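Local coordinates for protein hydrogenase 2 maturation peptidase (Thaumarchaeota archaeon SCGC AB-539-E09, PDB 5TTX) that probably cleaves a C-terminal peptide from a hydrogenase large-subunit precursor during maturation, at residues I83-A97 / L109-V123. Numbering follows the deposited sequence.
Sequences ILEVRGLDEDISQLA and LLKFAKSIGVLPGEV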
# COMPACT_ATOMS: atom_id res chain seq x y z
N ILE A 83 -3.67 -24.94 26.61
CA ILE A 83 -2.74 -24.60 25.56
C ILE A 83 -3.11 -23.22 25.04
O ILE A 83 -4.27 -22.96 24.73
CB ILE A 83 -2.79 -25.64 24.43
CG1 ILE A 83 -2.50 -27.04 24.99
CG2 ILE A 83 -1.85 -25.26 23.29
CD1 ILE A 83 -1.07 -27.22 25.46
N LEU A 84 -2.13 -22.35 24.95
CA LEU A 84 -2.26 -21.11 24.23
C LEU A 84 -1.70 -21.32 22.83
O LEU A 84 -0.49 -21.48 22.66
CB LEU A 84 -1.53 -19.99 24.95
CG LEU A 84 -1.62 -18.71 24.14
CD1 LEU A 84 -3.09 -18.28 24.10
CD2 LEU A 84 -0.72 -17.63 24.73
N GLU A 85 -2.57 -21.28 21.82
CA GLU A 85 -2.16 -21.47 20.42
C GLU A 85 -1.66 -20.14 19.85
O GLU A 85 -2.43 -19.33 19.31
CB GLU A 85 -3.33 -22.02 19.61
CG GLU A 85 -3.22 -23.51 19.28
CD GLU A 85 -4.56 -24.21 19.25
OE1 GLU A 85 -5.60 -23.53 19.41
OE2 GLU A 85 -4.58 -25.44 19.09
N VAL A 86 -0.34 -19.92 19.93
CA VAL A 86 0.20 -18.58 19.70
C VAL A 86 0.30 -18.25 18.21
O VAL A 86 0.09 -17.10 17.81
CB VAL A 86 1.55 -18.41 20.41
CG1 VAL A 86 2.08 -16.99 20.20
CG2 VAL A 86 1.40 -18.67 21.90
N ARG A 87 0.62 -19.22 17.35
CA ARG A 87 0.63 -18.90 15.92
C ARG A 87 -0.77 -18.53 15.45
O ARG A 87 -0.94 -17.57 14.70
CB ARG A 87 1.21 -20.05 15.08
CG ARG A 87 2.77 -20.24 15.16
CD ARG A 87 3.69 -19.08 14.60
NE ARG A 87 3.86 -17.91 15.49
CZ ARG A 87 4.64 -17.83 16.58
NH1 ARG A 87 4.69 -16.71 17.29
NH2 ARG A 87 5.34 -18.87 17.01
N GLY A 88 -1.79 -19.23 15.94
CA GLY A 88 -3.16 -18.81 15.67
C GLY A 88 -3.41 -17.39 16.14
O GLY A 88 -4.07 -16.60 15.45
N LEU A 89 -2.87 -17.04 17.31
CA LEU A 89 -3.09 -15.71 17.86
C LEU A 89 -2.46 -14.61 17.00
O LEU A 89 -3.07 -13.55 16.82
CB LEU A 89 -2.57 -15.65 19.29
CG LEU A 89 -2.54 -14.29 19.98
CD1 LEU A 89 -3.95 -13.70 20.12
CD2 LEU A 89 -1.85 -14.41 21.35
N ASP A 90 -1.26 -14.85 16.45
CA ASP A 90 -0.69 -13.92 15.46
C ASP A 90 -1.68 -13.65 14.35
O ASP A 90 -1.98 -12.49 14.02
CB ASP A 90 0.58 -14.48 14.84
CG ASP A 90 1.68 -14.74 15.84
OD1 ASP A 90 1.39 -14.65 17.05
OD2 ASP A 90 2.82 -15.02 15.41
N GLU A 91 -2.18 -14.73 13.73
CA GLU A 91 -3.09 -14.58 12.61
C GLU A 91 -4.28 -13.73 12.98
O GLU A 91 -4.69 -12.85 12.20
CB GLU A 91 -3.53 -15.96 12.12
CG GLU A 91 -2.52 -16.61 11.23
CD GLU A 91 -2.12 -15.73 10.06
OE1 GLU A 91 -1.01 -15.17 10.12
OE2 GLU A 91 -2.91 -15.57 9.10
N ASP A 92 -4.85 -13.95 14.17
CA ASP A 92 -5.99 -13.14 14.59
C ASP A 92 -5.61 -11.68 14.71
O ASP A 92 -6.43 -10.80 14.42
CB ASP A 92 -6.57 -13.67 15.90
CG ASP A 92 -7.08 -15.08 15.78
OD1 ASP A 92 -7.41 -15.47 14.65
OD2 ASP A 92 -7.15 -15.81 16.79
N ILE A 93 -4.38 -11.39 15.14
CA ILE A 93 -3.93 -10.00 15.23
C ILE A 93 -3.78 -9.38 13.84
O ILE A 93 -4.19 -8.24 13.62
CB ILE A 93 -2.63 -9.93 16.05
CG1 ILE A 93 -2.91 -10.34 17.50
CG2 ILE A 93 -2.03 -8.53 16.02
CD1 ILE A 93 -1.68 -10.39 18.33
N SER A 94 -3.22 -10.13 12.89
CA SER A 94 -3.18 -9.67 11.49
C SER A 94 -4.58 -9.40 10.97
O SER A 94 -4.82 -8.39 10.28
CB SER A 94 -2.50 -10.70 10.60
OG SER A 94 -1.20 -11.02 11.07
N GLN A 95 -5.52 -10.29 11.26
CA GLN A 95 -6.89 -10.05 10.81
C GLN A 95 -7.43 -8.77 11.42
O GLN A 95 -8.14 -8.00 10.76
CB GLN A 95 -7.78 -11.24 11.15
CG GLN A 95 -7.45 -12.50 10.35
CD GLN A 95 -8.29 -13.68 10.81
OE1 GLN A 95 -9.42 -13.85 10.37
NE2 GLN A 95 -7.74 -14.50 11.71
N LEU A 96 -7.09 -8.52 12.69
CA LEU A 96 -7.48 -7.27 13.33
C LEU A 96 -6.77 -6.08 12.71
O LEU A 96 -7.37 -5.01 12.52
CB LEU A 96 -7.18 -7.38 14.83
CG LEU A 96 -8.19 -6.86 15.85
CD1 LEU A 96 -9.59 -7.27 15.47
CD2 LEU A 96 -7.85 -7.38 17.23
N ALA A 97 -5.48 -6.24 12.39
CA ALA A 97 -4.72 -5.16 11.76
C ALA A 97 -5.30 -4.79 10.40
O ALA A 97 -5.38 -3.60 10.05
CB ALA A 97 -3.25 -5.56 11.64
N LEU A 109 -1.27 -2.04 18.17
CA LEU A 109 -1.52 -3.41 17.77
C LEU A 109 -0.26 -4.08 17.21
O LEU A 109 -0.10 -5.30 17.34
CB LEU A 109 -2.62 -3.43 16.73
CG LEU A 109 -3.16 -4.76 16.28
CD1 LEU A 109 -3.74 -5.44 17.52
CD2 LEU A 109 -4.21 -4.47 15.30
N LEU A 110 0.61 -3.31 16.56
CA LEU A 110 1.82 -3.85 15.97
C LEU A 110 2.89 -4.11 17.03
O LEU A 110 3.66 -5.07 16.91
CB LEU A 110 2.35 -2.88 14.90
CG LEU A 110 1.71 -2.97 13.51
CD1 LEU A 110 2.25 -1.89 12.53
CD2 LEU A 110 1.95 -4.38 12.96
N LYS A 111 2.95 -3.23 18.03
CA LYS A 111 3.79 -3.44 19.21
C LYS A 111 3.40 -4.71 19.94
O LYS A 111 4.24 -5.57 20.24
CB LYS A 111 3.68 -2.24 20.14
CG LYS A 111 4.43 -1.01 19.70
CD LYS A 111 4.00 0.24 20.49
CE LYS A 111 4.65 1.50 19.91
NZ LYS A 111 3.91 2.77 20.24
N PHE A 112 2.10 -4.85 20.22
CA PHE A 112 1.59 -6.07 20.82
C PHE A 112 1.99 -7.29 19.99
O PHE A 112 2.43 -8.31 20.54
CB PHE A 112 0.07 -5.96 20.93
CG PHE A 112 -0.59 -7.18 21.45
CD1 PHE A 112 -0.26 -7.68 22.69
CD2 PHE A 112 -1.57 -7.81 20.72
CE1 PHE A 112 -0.88 -8.81 23.18
CE2 PHE A 112 -2.20 -8.93 21.21
CZ PHE A 112 -1.84 -9.43 22.44
N ALA A 113 1.86 -7.20 18.67
CA ALA A 113 2.25 -8.31 17.81
C ALA A 113 3.76 -8.54 17.83
O ALA A 113 4.21 -9.66 17.59
CB ALA A 113 1.75 -8.07 16.38
N LYS A 114 4.57 -7.50 18.09
CA LYS A 114 6.01 -7.70 18.16
C LYS A 114 6.38 -8.64 19.30
O LYS A 114 7.27 -9.49 19.16
CB LYS A 114 6.74 -6.37 18.32
CG LYS A 114 8.25 -6.50 18.33
CD LYS A 114 8.93 -5.13 18.34
CE LYS A 114 8.41 -4.24 19.48
NZ LYS A 114 8.64 -2.79 19.23
N SER A 115 5.70 -8.53 20.44
CA SER A 115 5.90 -9.49 21.52
C SER A 115 5.41 -10.88 21.11
O SER A 115 6.18 -11.85 21.10
CB SER A 115 5.18 -9.01 22.78
OG SER A 115 5.44 -7.62 22.99
N ILE A 116 4.12 -10.98 20.77
CA ILE A 116 3.49 -12.27 20.48
C ILE A 116 4.25 -13.02 19.39
O ILE A 116 4.39 -14.25 19.44
CB ILE A 116 2.01 -12.03 20.09
CG1 ILE A 116 1.30 -11.31 21.22
CG2 ILE A 116 1.29 -13.30 19.84
CD1 ILE A 116 1.33 -12.08 22.52
N GLY A 117 4.79 -12.30 18.41
CA GLY A 117 5.45 -12.91 17.26
C GLY A 117 6.69 -13.73 17.58
O GLY A 117 7.14 -14.51 16.73
N VAL A 118 7.27 -13.57 18.78
CA VAL A 118 8.48 -14.30 19.15
C VAL A 118 8.27 -15.28 20.30
O VAL A 118 9.19 -16.05 20.60
CB VAL A 118 9.65 -13.35 19.48
CG1 VAL A 118 10.03 -12.50 18.28
CG2 VAL A 118 9.30 -12.50 20.66
N LEU A 119 7.11 -15.27 20.97
CA LEU A 119 6.78 -16.37 21.87
C LEU A 119 6.90 -17.68 21.11
O LEU A 119 6.73 -17.70 19.89
CB LEU A 119 5.36 -16.25 22.42
CG LEU A 119 4.93 -15.07 23.31
CD1 LEU A 119 3.50 -15.28 23.89
CD2 LEU A 119 5.95 -14.82 24.41
N PRO A 120 7.37 -18.74 21.76
CA PRO A 120 7.49 -20.03 21.07
C PRO A 120 6.12 -20.62 20.81
O PRO A 120 5.17 -20.41 21.57
CB PRO A 120 8.30 -20.89 22.04
CG PRO A 120 8.19 -20.20 23.36
CD PRO A 120 8.05 -18.74 23.06
N GLY A 121 6.02 -21.36 19.70
CA GLY A 121 4.76 -21.96 19.30
C GLY A 121 4.21 -23.00 20.25
O GLY A 121 3.02 -23.31 20.19
N GLU A 122 5.05 -23.53 21.15
CA GLU A 122 4.65 -24.57 22.10
C GLU A 122 4.49 -23.95 23.49
O GLU A 122 5.46 -23.80 24.23
CB GLU A 122 5.68 -25.69 22.11
CG GLU A 122 5.88 -26.31 20.76
CD GLU A 122 5.11 -27.59 20.59
OE1 GLU A 122 5.23 -28.47 21.46
OE2 GLU A 122 4.37 -27.71 19.59
N VAL A 123 3.24 -23.64 23.85
CA VAL A 123 2.89 -22.97 25.12
C VAL A 123 1.82 -23.79 25.83
O VAL A 123 0.74 -24.03 25.28
CB VAL A 123 2.41 -21.53 24.90
CG1 VAL A 123 2.06 -20.86 26.25
CG2 VAL A 123 3.47 -20.72 24.18
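Ile93 and Ile116 interlock across an antiparallel helical hairpin, the pair 86-98 and 107-116 that projects from the edge of the mixed sheet between strands 79-83 and 122-128. The axes of segments 86-97 and 109-116 run at 166°, 10.2 Å apart at closest approach, and the packing is knobs-into-holes: Ile93 sits among Leu109, Phe112, Ala113 and Ile116, and Ile116 among Val86, Leu89, Asp90 and Ile93. Beta-branched isoleucine suits such a knob because its two arms part: CG2 of Ile93 drops onto CB of Ala113, small enough to admit it, and CD1 meets the Phe112 ring. In Ile116, CG1 lies anti to the carbonyl carbon (chi1 -58°), which sets it above one face of that ring, toward its rim, and leaves CG2 to touch Leu89 CD2 at 3.7 Å. Leu89 and Phe112 also meet their counterparts in a second subunit.

At the hairpin's base Arg87, long and bent at chi2 and chi3, reaches the turn after helix 107-116, where NH1 and NH2 both give weak bonds to Leu119 O, each 3.4 Å. Ile116 O also lies near the guanidinium plane, but its angle to NH1 is too poor for a bond. Asp90 forms a salt bridge with Arg87: OD2 alone accepts from both NE and NH1, each 3.1 Å away, NH1 on the syn side and NE well above the carboxylate plane. With an alanine in place of Asp90, the guanidinium would probably lose its charge mate and be freer to swing off Leu119 O. Where the segments join the sheet, in the conformer of Val123 described here, Val86 CG2 packs on Val123 CG2, and a weak bond links Leu84 N to Val123 O (3.3 Å, N-H...O 143°), an oxygen that also receives the CA-H of Ile83 at 3.5 Å from CA.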